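Local coordinates for protein agmatinase (Burkholderia thailandensis, PDB 4DZ4) that probably hydrolyses agmatine to putrescine and urea, using a pair of manganese ions bound in each subunit, at residues 185-190 and 210-215; 144-149 and 155-160. All coordinates share one frame; numbering follows the deposited sequence.

Both contacts set a helix against a strand, or the loop leading into it, of the parallel sheet at the centre of this arginase-family fold. Contact 2 is the interior one: helix 142-153 lies over the inner strand 158-162, and all the touching residues are buried. Contact 1 lies farther out, where helix 182-188 meets the approach to the edge strand 213-216, and a lysine borders its apolar patch. Leucines carry contact 2 together with one histidine; contact 1 relies on valine, leucine and isoleucine. The two touch where Gly190, just past helix 182-188, packs on Lys155 and Pro156. Neither supplies a manganese ligand.

Contact 1. Residues 185-190 and 210-215; sequences KAVKDG and LGINVL
Val187, on the last turn of helix 182-188, reaches across to Leu210 and Ile212 in the loop that leads into strand 213-216. Its branch is turned to offer several atoms at once: CG1 stands anti to the backbone N (chi1 169°) and CG2 lies beside that N. Leu210 sends one methyl, CD1, against this branch, 3.9 Å from Val187 CB and 4.0 Å from Val187 CG2. The same methyl is 4.2 Å from Val187 CG1, so a single leucine tip touches the whole isopropyl group, the two side chains meeting at a slant. Leu210 has positive phi, and Gly211 after it does too; the chain bends here before extending into the strand.

Ile212 makes a slighter contact. The end of its long arm brings Ile212 CD1 to 4.2 Å from Val187 CG2, the two side chains passing in opposite directions. Ile212 also packs on Thr168 and Pro194, and its side chain lies about 8 Å from that of the manganese ligand Asp167. On the outer side, the end of Lys188 comes up beside Leu210: two successive bends, chi1 and chi2 both near -63°, carry its amino end around until Lys188 NZ sits 4.2 Å from Leu210 CD2. That is a loose brush against a methyl at the exposed border of the contact. Past Val187 the helix stops in a Schellman motif, with Gly190 at positive phi.

The contact joins a short helix to the lead-in of the sheet's edge strand. With methyl groups doing the work and an ammonium only skirting them, the attraction is dispersive and hydrophobic, with little of the directionality that a polar bond would impose.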
ATOM      1  N   LYS B 185       0.824 -15.677  33.928  1.00 13.45           N
ATOM      2  CA  LYS B 185       1.786 -16.700  34.363  1.00 14.15           C
ATOM      3  C   LYS B 185       2.921 -16.069  35.165  1.00 14.38           C
ATOM      4  O   LYS B 185       3.323 -16.614  36.188  1.00 15.12           O
ATOM      5  CB  LYS B 185       2.314 -17.475  33.144  1.00 14.21           C
ATOM      6  CG  LYS B 185       1.170 -18.146  32.369  1.00 14.38           C
ATOM      7  CD  LYS B 185       1.696 -18.826  31.107  1.00 14.59           C
ATOM      8  CE  LYS B 185       0.539 -19.343  30.253  1.00 14.86           C
ATOM      9  NZ  LYS B 185       1.123 -19.947  29.005  1.00 14.39           N
ATOM     10  N   ALA B 186       3.420 -14.917  34.717  1.00 13.97           N
ATOM     11  CA  ALA B 186       4.500 -14.198  35.414  1.00 13.98           C
ATOM     12  C   ALA B 186       4.081 -13.832  36.855  1.00 14.51           C
ATOM     13  O   ALA B 186       4.862 -13.986  37.780  1.00 15.41           O
ATOM     14  CB  ALA B 186       4.915 -12.948  34.647  1.00 13.63           C
ATOM     15  N   VAL B 187       2.837 -13.386  37.041  1.00 14.60           N
ATOM     16  CA  VAL B 187       2.340 -13.108  38.395  1.00 15.70           C
ATOM     17  C   VAL B 187       2.202 -14.380  39.236  1.00 17.12           C
ATOM     18  O   VAL B 187       2.645 -14.435  40.392  1.00 17.47           O
ATOM     19  CB  VAL B 187       1.007 -12.327  38.407  1.00 15.39           C
ATOM     20  CG1 VAL B 187       0.415 -12.315  39.826  1.00 16.47           C
ATOM     21  CG2 VAL B 187       1.241 -10.915  37.895  1.00 15.05           C
ATOM     22  N   LYS B 188       1.615 -15.418  38.648  1.00 17.94           N
ATOM     23  CA  LYS B 188       1.483 -16.684  39.363  1.00 20.50           C
ATOM     24  C   LYS B 188       2.861 -17.305  39.724  1.00 20.29           C
ATOM     25  O   LYS B 188       2.997 -17.940  40.773  1.00 21.75           O
ATOM     26  CB  LYS B 188       0.612 -17.658  38.562  1.00 22.31           C
ATOM     27  CG  LYS B 188      -0.827 -17.155  38.364  1.00 24.85           C
ATOM     28  CD  LYS B 188      -1.613 -16.979  39.664  1.00 27.08           C
ATOM     29  CE  LYS B 188      -2.578 -15.808  39.517  1.00 29.88           C
ATOM     30  NZ  LYS B 188      -3.343 -15.489  40.758  1.00 33.47           N
ATOM     31  N   ASP B 189       3.868 -17.112  38.880  1.00 18.96           N
ATOM     32  CA  ASP B 189       5.229 -17.609  39.167  1.00 19.29           C
ATOM     33  C   ASP B 189       5.955 -16.744  40.206  1.00 20.24           C
ATOM     34  O   ASP B 189       7.041 -17.120  40.643  1.00 21.04           O
ATOM     35  CB  ASP B 189       6.113 -17.664  37.909  1.00 18.68           C
ATOM     36  CG  ASP B 189       5.645 -18.681  36.873  1.00 18.83           C
ATOM     37  OD1 ASP B 189       4.714 -19.487  37.141  1.00 18.95           O
ATOM     38  OD2 ASP B 189       6.256 -18.668  35.780  1.00 18.19           O
ATOM     39  N   GLY B 190       5.369 -15.613  40.595  1.00 19.56           N
ATOM     40  CA  GLY B 190       6.042 -14.657  41.493  1.00 20.20           C
ATOM     41  C   GLY B 190       7.211 -13.906  40.855  1.00 19.92           C
ATOM     42  O   GLY B 190       8.079 -13.383  41.579  1.00 20.20           O
ATOM     43  N   LEU B 210      -5.344  -8.572  38.637  1.00 16.29           N
ATOM     44  CA  LEU B 210      -4.363  -9.202  39.564  1.00 16.95           C
ATOM     45  C   LEU B 210      -3.681  -8.205  40.524  1.00 17.52           C
ATOM     46  O   LEU B 210      -2.590  -8.457  41.041  1.00 17.54           O
ATOM     47  CB  LEU B 210      -3.305 -10.004  38.782  1.00 16.19           C
ATOM     48  CG  LEU B 210      -3.773 -11.075  37.778  1.00 16.23           C
ATOM     49  CD1 LEU B 210      -2.574 -11.644  37.018  1.00 16.20           C
ATOM     50  CD2 LEU B 210      -4.599 -12.166  38.444  1.00 16.86           C
ATOM     51  N   GLY B 211      -4.326  -7.069  40.758  1.00 17.85           N
ATOM     52  CA  GLY B 211      -3.795  -6.069  41.688  1.00 18.47           C
ATOM     53  C   GLY B 211      -2.690  -5.190  41.104  1.00 17.75           C
ATOM     54  O   GLY B 211      -2.079  -4.422  41.835  1.00 17.66           O
ATOM     55  N   ILE B 212      -2.388  -5.334  39.813  1.00 16.67           N
ATOM     56  CA  ILE B 212      -1.396  -4.474  39.145  1.00 15.60           C
ATOM     57  C   ILE B 212      -2.000  -3.060  39.010  1.00 15.05           C
ATOM     58  O   ILE B 212      -3.184  -2.932  38.696  1.00 15.65           O
ATOM     59  CB  ILE B 212      -0.973  -5.019  37.753  1.00 15.13           C
ATOM     60  CG1 ILE B 212      -0.410  -6.455  37.882  1.00 15.00           C
ATOM     61  CG2 ILE B 212       0.086  -4.110  37.125  1.00 14.98           C
ATOM     62  CD1 ILE B 212      -0.087  -7.158  36.572  1.00 14.63           C
ATOM     63  N   ASN B 213      -1.204  -2.022  39.274  1.00 14.93           N
ATOM     64  CA  ASN B 213      -1.670  -0.634  39.087  1.00 14.88           C
ATOM     65  C   ASN B 213      -1.903  -0.351  37.607  1.00 14.37           C
ATOM     66  O   ASN B 213      -1.041  -0.649  36.784  1.00 13.49           O
ATOM     67  CB  ASN B 213      -0.654   0.337  39.636  1.00 15.25           C
ATOM     68  CG  ASN B 213      -0.392   0.095  41.101  1.00 16.27           C
ATOM     69  OD1 ASN B 213      -1.232   0.406  41.937  1.00 16.49           O
ATOM     70  ND2 ASN B 213       0.756  -0.491  41.420  1.00 16.02           N
ATOM     71  N   VAL B 214      -3.070   0.218  37.272  1.00 14.36           N
ATOM     72  CA  VAL B 214      -3.423   0.468  35.854  1.00 13.51           C
ATOM     73  C   VAL B 214      -3.653   1.965  35.666  1.00 13.78           C
ATOM     74  O   VAL B 214      -4.456   2.570  36.397  1.00 15.05           O
ATOM     75  CB  VAL B 214      -4.695  -0.310  35.433  1.00 13.34           C
ATOM     76  CG1 VAL B 214      -5.172   0.084  34.031  1.00 13.13           C
ATOM     77  CG2 VAL B 214      -4.441  -1.826  35.483  1.00 13.15           C
ATOM     78  N   LEU B 215      -2.934   2.550  34.710  1.00 13.20           N
ATOM     79  CA  LEU B 215      -3.132   3.934  34.301  1.00 13.41           C
ATOM     80  C   LEU B 215      -3.659   3.811  32.866  1.00 13.16           C
ATOM     81  O   LEU B 215      -2.877   3.632  31.932  1.00 12.90           O
ATOM     82  CB  LEU B 215      -1.829   4.736  34.373  1.00 13.78           C
ATOM     83  CG  LEU B 215      -1.065   4.721  35.708  1.00 14.37           C
ATOM     84  CD1 LEU B 215       0.230   5.535  35.643  1.00 14.86           C
ATOM     85  CD2 LEU B 215      -1.989   5.247  36.824  1.00 15.13           C
TER

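Contact 2. Residues 144-149 and 155-160; sequences PLLIAH and KPLSLI
Leu146 on helix 142-153 points at the sheet and splits its contacts between two leucines of segment 155-160. Its CD2 lies 4.2 Å from Leu157 CD1 and equally far from Leu159 CD1. The side chains of Leu146 and Leu159 cross at about a right angle; Leu159 gets there by setting CG anti to its backbone N (chi1 -168°), with the far methyl swinging round to the helix. Leu157 CD1 also rests 4.1 Å from His149 CB. The histidine ring itself leads away from the strand: ND1 donates to Leu145 O at 2.8 Å, with the carbonyl oxygen nearly in the ring plane but the nitrogen well above the carbonyl plane. That oxygen also takes the helical bond from His149 N, and the ring meets Tyr242 edge-to-face.

Helix 142-153 and strand 158-162 are successive elements of the arginase-family alpha/beta fold, a short connection leading from the helix to this strand of the parallel sheet; the Leu159 side chain lies about 7 Å from that of His139, a manganese ligand.

Beyond this buried leucine cluster, the turn is looser. Lys155 and Pro156, joined by a cis peptide bond, are exposed, and the Lys155 side chain leads away from the helix and packs against Gly190.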
ATOM      1  N   PRO B 144       9.584 -15.475  28.989  1.00 10.57           N
ATOM      2  CA  PRO B 144      10.887 -16.109  29.240  1.00 11.00           C
ATOM      3  C   PRO B 144      12.016 -15.112  29.526  1.00 10.98           C
ATOM      4  O   PRO B 144      12.957 -15.430  30.267  1.00 11.40           O
ATOM      5  CB  PRO B 144      11.181 -16.886  27.932  1.00 10.78           C
ATOM      6  CG  PRO B 144      10.144 -16.393  26.935  1.00 10.28           C
ATOM      7  CD  PRO B 144       8.951 -15.996  27.767  1.00 10.42           C
ATOM      8  N   LEU B 145      11.901 -13.887  29.000  1.00 10.71           N
ATOM      9  CA  LEU B 145      12.900 -12.867  29.317  1.00 11.10           C
ATOM     10  C   LEU B 145      12.856 -12.541  30.804  1.00 11.69           C
ATOM     11  O   LEU B 145      13.913 -12.426  31.438  1.00 12.01           O
ATOM     12  CB  LEU B 145      12.687 -11.595  28.473  1.00 10.78           C
ATOM     13  CG  LEU B 145      12.996 -11.732  26.963  1.00 10.57           C
ATOM     14  CD1 LEU B 145      12.676 -10.421  26.244  1.00 10.16           C
ATOM     15  CD2 LEU B 145      14.456 -12.139  26.693  1.00 11.60           C
ATOM     16  N   LEU B 146      11.656 -12.424  31.367  1.00 11.55           N
ATOM     17  CA  LEU B 146      11.512 -12.175  32.798  1.00 12.47           C
ATOM     18  C   LEU B 146      12.049 -13.341  33.641  1.00 13.01           C
ATOM     19  O   LEU B 146      12.635 -13.137  34.696  1.00 13.43           O
ATOM     20  CB  LEU B 146      10.053 -11.892  33.163  1.00 12.24           C
ATOM     21  CG  LEU B 146       9.529 -10.519  32.741  1.00 11.93           C
ATOM     22  CD1 LEU B 146       8.019 -10.517  32.918  1.00 12.31           C
ATOM     23  CD2 LEU B 146      10.194  -9.365  33.523  1.00 12.42           C
ATOM     24  N   ILE B 147      11.825 -14.567  33.186  1.00 13.01           N
ATOM     25  CA  ILE B 147      12.368 -15.743  33.892  1.00 13.41           C
ATOM     26  C   ILE B 147      13.877 -15.592  34.048  1.00 13.94           C
ATOM     27  O   ILE B 147      14.415 -15.733  35.153  1.00 14.37           O
ATOM     28  CB  ILE B 147      12.015 -17.067  33.163  1.00 13.33           C
ATOM     29  CG1 ILE B 147      10.507 -17.331  33.297  1.00 13.53           C
ATOM     30  CG2 ILE B 147      12.838 -18.247  33.695  1.00 14.02           C
ATOM     31  CD1 ILE B 147       9.990 -18.428  32.391  1.00 13.57           C
ATOM     32  N   ALA B 148      14.556 -15.281  32.942  1.00 13.46           N
ATOM     33  CA  ALA B 148      16.008 -15.195  32.943  1.00 14.38           C
ATOM     34  C   ALA B 148      16.461 -13.988  33.775  1.00 14.73           C
ATOM     35  O   ALA B 148      17.445 -14.071  34.522  1.00 15.78           O
ATOM     36  CB  ALA B 148      16.511 -15.087  31.506  1.00 13.77           C
ATOM     37  N   HIS B 149      15.722 -12.882  33.677  1.00 14.60           N
ATOM     38  CA  HIS B 149      16.037 -11.692  34.493  1.00 15.58           C
ATOM     39  C   HIS B 149      15.885 -11.903  35.985  1.00 16.83           C
ATOM     40  O   HIS B 149      16.707 -11.431  36.760  1.00 17.43           O
ATOM     41  CB  HIS B 149      15.257 -10.473  34.013  1.00 14.65           C
ATOM     42  CG  HIS B 149      15.882  -9.802  32.805  1.00 14.34           C
ATOM     43  ND1 HIS B 149      15.758 -10.299  31.558  1.00 13.80           N
ATOM     44  CD2 HIS B 149      16.679  -8.659  32.699  1.00 14.57           C
ATOM     45  CE1 HIS B 149      16.435  -9.505  30.692  1.00 13.95           C
ATOM     46  NE2 HIS B 149      17.005  -8.508  31.396  1.00 13.99           N
ATOM     47  N   LYS B 155      13.711 -12.056  42.507  1.00 24.82           N
ATOM     48  CA  LYS B 155      12.284 -11.853  42.308  1.00 24.55           C
ATOM     49  C   LYS B 155      11.619 -11.500  43.635  1.00 24.30           C
ATOM     50  O   LYS B 155      12.149 -11.850  44.682  1.00 25.22           O
ATOM     51  CB  LYS B 155      11.637 -13.083  41.650  1.00 25.84           C
ATOM     52  CG  LYS B 155      11.788 -14.394  42.390  1.00 28.35           C
ATOM     53  CD  LYS B 155      10.991 -15.448  41.636  1.00 29.35           C
ATOM     54  CE  LYS B 155      11.584 -16.818  41.819  1.00 31.79           C
ATOM     55  NZ  LYS B 155      11.370 -17.300  43.209  1.00 34.62           N
ATOM     56  N   PRO B 156      10.475 -10.788  43.594  1.00 23.60           N
ATOM     57  CA  PRO B 156       9.771 -10.329  42.384  1.00 22.10           C
ATOM     58  C   PRO B 156      10.293  -8.998  41.812  1.00 21.87           C
ATOM     59  O   PRO B 156      10.775  -8.141  42.564  1.00 23.21           O
ATOM     60  CB  PRO B 156       8.328 -10.174  42.862  1.00 21.96           C
ATOM     61  CG  PRO B 156       8.460  -9.786  44.314  1.00 23.08           C
ATOM     62  CD  PRO B 156       9.720 -10.471  44.831  1.00 23.60           C
ATOM     63  N   LEU B 157      10.214  -8.845  40.494  1.00 19.33           N
ATOM     64  CA  LEU B 157      10.630  -7.621  39.815  1.00 18.47           C
ATOM     65  C   LEU B 157       9.461  -6.661  39.685  1.00 17.66           C
ATOM     66  O   LEU B 157       8.310  -7.086  39.703  1.00 17.48           O
ATOM     67  CB  LEU B 157      11.150  -7.952  38.407  1.00 17.84           C
ATOM     68  CG  LEU B 157      12.339  -8.914  38.388  1.00 19.01           C
ATOM     69  CD1 LEU B 157      12.593  -9.428  36.976  1.00 18.04           C
ATOM     70  CD2 LEU B 157      13.568  -8.229  38.962  1.00 20.21           C
ATOM     71  N   SER B 158       9.761  -5.374  39.548  1.00 16.94           N
ATOM     72  CA  SER B 158       8.745  -4.399  39.166  1.00 16.19           C
ATOM     73  C   SER B 158       8.614  -4.395  37.656  1.00 15.06           C
ATOM     74  O   SER B 158       9.630  -4.333  36.932  1.00 15.03           O
ATOM     75  CB  SER B 158       9.139  -3.006  39.654  1.00 16.64           C
ATOM     76  OG  SER B 158       8.835  -2.888  41.022  1.00 17.13           O
ATOM     77  N   LEU B 159       7.377  -4.494  37.168  1.00 14.14           N
ATOM     78  CA  LEU B 159       7.149  -4.391  35.726  1.00 13.20           C
ATOM     79  C   LEU B 159       6.579  -3.020  35.381  1.00 12.76           C
ATOM     80  O   LEU B 159       5.629  -2.541  36.028  1.00 13.08           O
ATOM     81  CB  LEU B 159       6.207  -5.485  35.233  1.00 12.93           C
ATOM     82  CG  LEU B 159       6.120  -5.636  33.704  1.00 13.26           C
ATOM     83  CD1 LEU B 159       7.408  -6.245  33.146  1.00 13.25           C
ATOM     84  CD2 LEU B 159       4.914  -6.507  33.347  1.00 12.90           C
ATOM     85  N   ILE B 160       7.177  -2.390  34.386  1.00 11.88           N
ATOM     86  CA  ILE B 160       6.619  -1.147  33.823  1.00 11.82           C
ATOM     87  C   ILE B 160       6.185  -1.525  32.409  1.00 11.02           C
ATOM     88  O   ILE B 160       7.003  -1.789  31.547  1.00 10.91           O
ATOM     89  CB  ILE B 160       7.636   0.013  33.787  1.00 12.27           C
ATOM     90  CG1 ILE B 160       8.149   0.343  35.203  1.00 13.18           C
ATOM     91  CG2 ILE B 160       6.963   1.237  33.139  1.00 12.38           C
ATOM     92  CD1 ILE B 160       9.290   1.354  35.208  1.00 13.48           C
TER